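Local coordinates for protein 2-aminomuconate 6-semialdehyde dehydrogenase (Burkholderia cenocepacia, PDB 4U3W) that probably oxidises 2-aminomuconate 6-semialdehyde to 2-aminomuconate with NAD+ as electron acceptor, as a tetrameric member of the aldehyde dehydrogenase family, at residues G274-A285 and L436-R447. Sequence-based numbering, arbitrary orientation. Where two conformers were deposited one is given.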
loop_
_atom_site.group_PDB
_atom_site.type_symbol
_atom_site.label_atom_id
_atom_site.label_comp_id
_atom_site.label_asym_id
_atom_site.label_seq_id
_atom_site.Cartn_x
_atom_site.Cartn_y
_atom_site.Cartn_z
ATOM N N GLY A 274 16.549 -24.186 -9.529
ATOM C CA GLY A 274 17.179 -24.198 -10.854
ATOM C C GLY A 274 16.409 -23.425 -11.910
ATOM O O GLY A 274 15.293 -22.926 -11.656
ATOM N N GLY A 275 17.012 -23.281 -13.097
ATOM C CA GLY A 275 16.299 -22.723 -14.226
ATOM C C GLY A 275 16.888 -23.261 -15.547
ATOM O O GLY A 275 18.015 -23.777 -15.579
ATOM N N LYS A 276 16.120 -23.162 -16.625
ATOM C CA LYS A 276 16.656 -23.376 -17.986
ATOM C C LYS A 276 16.164 -22.217 -18.818
ATOM O O LYS A 276 15.232 -22.335 -19.623
ATOM C CB LYS A 276 16.216 -24.701 -18.576
ATOM C CG LYS A 276 16.960 -25.055 -19.915
ATOM C CD LYS A 276 18.451 -25.409 -19.682
ATOM C CE LYS A 276 19.143 -25.805 -21.028
ATOM N NZ LYS A 276 20.534 -26.272 -20.773
ATOM N N ASN A 277 16.749 -21.060 -18.539
ATOM C CA ASN A 277 16.225 -19.797 -18.993
ATOM C C ASN A 277 16.475 -19.499 -20.468
ATOM O O ASN A 277 17.504 -19.861 -21.012
ATOM C CB ASN A 277 16.815 -18.675 -18.151
ATOM C CG ASN A 277 16.709 -18.979 -16.667
ATOM O OD1 ASN A 277 15.609 -19.153 -16.127
ATOM N ND2 ASN A 277 17.842 -19.018 -16.007
ATOM N N ALA A 278 15.507 -18.837 -21.087
ATOM C CA ALA A 278 15.602 -18.401 -22.489
ATOM C C ALA A 278 15.877 -16.896 -22.640
ATOM O O ALA A 278 15.443 -16.061 -21.785
ATOM C CB ALA A 278 14.321 -18.753 -23.237
ATOM N N ALA A 279 16.589 -16.570 -23.720
ATOM C CA ALA A 279 16.659 -15.209 -24.253
ATOM C C ALA A 279 15.996 -15.234 -25.642
ATOM O O ALA A 279 16.237 -16.168 -26.428
ATOM C CB ALA A 279 18.116 -14.728 -24.339
ATOM N N VAL A 280 15.121 -14.257 -25.907
ATOM C CA VAL A 280 14.381 -14.184 -27.180
ATOM C C VAL A 280 14.812 -12.925 -27.888
ATOM O O VAL A 280 14.810 -11.867 -27.282
ATOM C CB VAL A 280 12.828 -14.186 -26.968
ATOM C CG1 VAL A 280 12.080 -14.148 -28.307
ATOM C CG2 VAL A 280 12.413 -15.448 -26.185
ATOM N N VAL A 281 15.247 -13.065 -29.136
ATOM C CA VAL A 281 15.648 -11.916 -29.930
ATOM C C VAL A 281 14.773 -11.789 -31.185
ATOM O O VAL A 281 14.859 -12.607 -32.074
ATOM C CB VAL A 281 17.155 -11.980 -30.351
ATOM C CG1 VAL A 281 17.540 -10.682 -31.075
ATOM C CG2 VAL A 281 18.043 -12.163 -29.085
ATOM N N PHE A 282 13.937 -10.752 -31.240
ATOM C CA PHE A 282 13.118 -10.507 -32.409
ATOM C C PHE A 282 13.956 -9.783 -33.490
ATOM O O PHE A 282 14.918 -9.081 -33.139
ATOM C CB PHE A 282 11.883 -9.678 -32.003
ATOM C CG PHE A 282 10.848 -10.487 -31.267
ATOM C CD1 PHE A 282 9.870 -11.190 -31.970
ATOM C CD2 PHE A 282 10.886 -10.586 -29.866
ATOM C CE1 PHE A 282 8.927 -11.941 -31.310
ATOM C CE2 PHE A 282 9.927 -11.321 -29.184
ATOM C CZ PHE A 282 8.953 -12.011 -29.905
ATOM N N ALA A 283 13.582 -9.914 -34.776
ATOM C CA ALA A 283 14.312 -9.245 -35.863
ATOM C C ALA A 283 14.301 -7.719 -35.693
ATOM O O ALA A 283 15.200 -7.048 -36.182
ATOM C CB ALA A 283 13.713 -9.632 -37.294
ATOM N N ASP A 284 13.309 -7.163 -34.986
ATOM C CA ASP A 284 13.244 -5.710 -34.804
ATOM C C ASP A 284 14.091 -5.214 -33.623
ATOM O O ASP A 284 14.068 -4.023 -33.279
ATOM C CB ASP A 284 11.787 -5.244 -34.642
ATOM C CG ASP A 284 11.093 -5.781 -33.348
ATOM O OD1 ASP A 284 11.739 -5.891 -32.284
ATOM O OD2 ASP A 284 9.862 -6.071 -33.390
ATOM N N ALA A 285 14.824 -6.125 -32.978
ATOM C CA ALA A 285 15.674 -5.736 -31.856
ATOM C C ALA A 285 16.816 -4.869 -32.308
ATOM O O ALA A 285 17.162 -4.870 -33.491
ATOM C CB ALA A 285 16.230 -7.007 -31.088
ATOM N N LEU A 436 12.218 -19.800 -14.025
ATOM C CA LEU A 436 12.947 -18.814 -13.227
ATOM C C LEU A 436 12.932 -17.450 -13.896
ATOM O O LEU A 436 12.304 -16.514 -13.363
ATOM C CB LEU A 436 14.387 -19.216 -13.008
ATOM C CG LEU A 436 15.242 -18.317 -12.094
ATOM C CD1 LEU A 436 14.539 -17.949 -10.720
ATOM C CD2 LEU A 436 16.565 -19.064 -11.794
ATOM N N ALA A 437 13.613 -17.303 -15.036
ATOM C CA ALA A 437 13.688 -15.960 -15.651
ATOM C C ALA A 437 13.719 -16.014 -17.189
ATOM O O ALA A 437 13.912 -17.068 -17.769
ATOM C CB ALA A 437 14.917 -15.211 -15.142
ATOM N N ALA A 438 13.511 -14.857 -17.846
ATOM C CA ALA A 438 13.641 -14.797 -19.290
ATOM C C ALA A 438 14.057 -13.377 -19.709
ATOM O O ALA A 438 13.821 -12.414 -18.970
ATOM C CB ALA A 438 12.335 -15.174 -19.942
ATOM N N SER A 439 14.687 -13.235 -20.863
ATOM C CA SER A 439 14.901 -11.875 -21.395
ATOM C C SER A 439 14.474 -11.824 -22.857
ATOM O O SER A 439 14.629 -12.789 -23.587
ATOM C CB SER A 439 16.365 -11.430 -21.222
ATOM O OG SER A 439 17.170 -12.303 -21.961
ATOM N N ILE A 440 13.887 -10.683 -23.242
ATOM C CA ILE A 440 13.287 -10.433 -24.550
ATOM C C ILE A 440 13.945 -9.193 -25.108
ATOM O O ILE A 440 14.010 -8.183 -24.382
ATOM C CB ILE A 440 11.746 -10.121 -24.420
ATOM C CG1 ILE A 440 11.038 -11.202 -23.587
ATOM C CG2 ILE A 440 11.074 -9.870 -25.775
ATOM C CD1 ILE A 440 10.989 -12.485 -24.243
ATOM N N TRP A 441 14.357 -9.245 -26.388
ATOM C CA TRP A 441 14.989 -8.137 -27.072
ATOM C C TRP A 441 14.087 -7.702 -28.223
ATOM O O TRP A 441 13.854 -8.478 -29.164
ATOM C CB TRP A 441 16.403 -8.514 -27.586
ATOM C CG TRP A 441 17.289 -8.793 -26.450
ATOM C CD1 TRP A 441 17.404 -9.981 -25.780
ATOM C CD2 TRP A 441 18.168 -7.865 -25.791
ATOM N NE1 TRP A 441 18.305 -9.848 -24.738
ATOM C CE2 TRP A 441 18.766 -8.553 -24.708
ATOM C CE3 TRP A 441 18.492 -6.521 -26.005
ATOM C CZ2 TRP A 441 19.687 -7.936 -23.831
ATOM C CZ3 TRP A 441 19.398 -5.917 -25.151
ATOM C CH2 TRP A 441 19.995 -6.624 -24.085
ATOM N N THR A 442 13.555 -6.480 -28.113
ATOM C CA THR A 442 12.698 -5.894 -29.152
ATOM C C THR A 442 12.675 -4.373 -28.990
ATOM O O THR A 442 12.796 -3.876 -27.869
ATOM C CB THR A 442 11.244 -6.448 -29.062
ATOM O OG1 THR A 442 10.413 -5.843 -30.061
ATOM C CG2 THR A 442 10.674 -6.188 -27.672
ATOM N N THR A 443 12.502 -3.643 -30.092
ATOM C CA THR A 443 12.285 -2.202 -29.974
ATOM C C THR A 443 10.789 -1.834 -30.021
ATOM O O THR A 443 10.442 -0.640 -29.962
ATOM C CB THR A 443 12.982 -1.434 -31.118
ATOM O OG1 THR A 443 12.515 -1.975 -32.341
ATOM C CG2 THR A 443 14.495 -1.602 -31.066
ATOM N N GLN A 444 9.897 -2.823 -30.144
ATOM C CA GLN A 444 8.482 -2.496 -30.323
ATOM C C GLN A 444 7.711 -2.433 -29.017
ATOM O O GLN A 444 7.775 -3.356 -28.151
ATOM C CB GLN A 444 7.837 -3.491 -31.290
ATOM C CG GLN A 444 8.405 -3.367 -32.684
ATOM C CD GLN A 444 8.057 -2.069 -33.405
ATOM O OE1 GLN A 444 6.883 -1.794 -33.719
ATOM N NE2 GLN A 444 9.098 -1.284 -33.734
ATOM N N LEU A 445 7.004 -1.319 -28.847
ATOM C CA LEU A 445 6.249 -1.036 -27.617
ATOM C C LEU A 445 5.218 -2.110 -27.262
ATOM O O LEU A 445 5.281 -2.714 -26.188
ATOM C CB LEU A 445 5.534 0.334 -27.732
ATOM C CG LEU A 445 4.642 0.753 -26.550
ATOM C CD1 LEU A 445 5.456 1.021 -25.226
ATOM C CD2 LEU A 445 3.843 2.003 -26.979
ATOM N N ALA A 446 4.284 -2.368 -28.173
ATOM C CA ALA A 446 3.223 -3.332 -27.908
ATOM C C ALA A 446 3.791 -4.746 -27.688
ATOM O O ALA A 446 3.434 -5.436 -26.719
ATOM C CB ALA A 446 2.198 -3.316 -29.056
ATOM N N ARG A 447 4.683 -5.149 -28.575
ATOM C CA ARG A 447 5.284 -6.457 -28.483
ATOM C C ARG A 447 6.007 -6.731 -27.139
ATOM O O ARG A 447 5.851 -7.822 -26.544
ATOM C CB ARG A 447 6.271 -6.658 -29.626
ATOM C CG ARG A 447 6.673 -8.074 -29.662
ATOM C CD ARG A 447 8.044 -8.305 -30.215
ATOM N NE ARG A 447 8.220 -8.067 -31.637
ATOM C CZ ARG A 447 7.581 -8.682 -32.627
ATOM N NH1 ARG A 447 7.908 -8.410 -33.881
ATOM N NH2 ARG A 447 6.602 -9.536 -32.383
HETATM O O HOH W 1 13.653 -21.172 -15.922
HETATM O O HOH W 2 12.972 -18.742 -19.638
HETATM O O HOH W 3 17.640 -14.757 -20.478
#
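N277 reaches across to the neighbouring strand, where its OD1 accepts the backbone N-H of A437 at 2.9 Å from above the amide carbonyl plane. A water bonded to the same OD1 joins K276 N and L436 N, while ND2 is held by C306 O and C308 O. At A278 a second water bridges its N to A437 O in place of a direct rung. From there 277-281 and 437-441 run parallel, their axes at 7°: S439 N bonds to A278 O, V280 N to S439 O at 2.8 Å and W441 N to V280 O. These are adjacent strands within the seven-stranded sheet of the catalytic domain of the aldehyde dehydrogenase fold. A279 and V281 share one face with S439 and W441; on the other, V280 and I440 lie side by side, I440 CD1 3.7 Å from V280 CB, and V280 packs on V425 and V429 of helix 422-430. F282 N continues the ladder to W441 O. I440 CG2 meets the edge of the F282 ring, and R447 lies over one face, CD 3.5 Å from the centroid and the guanidinium stacked at 7°. Within the type I turn F282-A285, D284 uses both carboxylate oxygens: T442 OG1 meets OD1 on its syn side at 2.6 Å, T443 N from above the carboxylate plane. Bent at chi3 (-70°), R447 also grips OD2 in its guanidinium plane, a side-on salt bridge with NE syn and NH1 above the carboxylate plane, each at 3.1 Å; NH2 turns to E422. T443 OG1 donates to D284 O (2.7 Å), and A285 CB lies 3.8 Å from W441 CB.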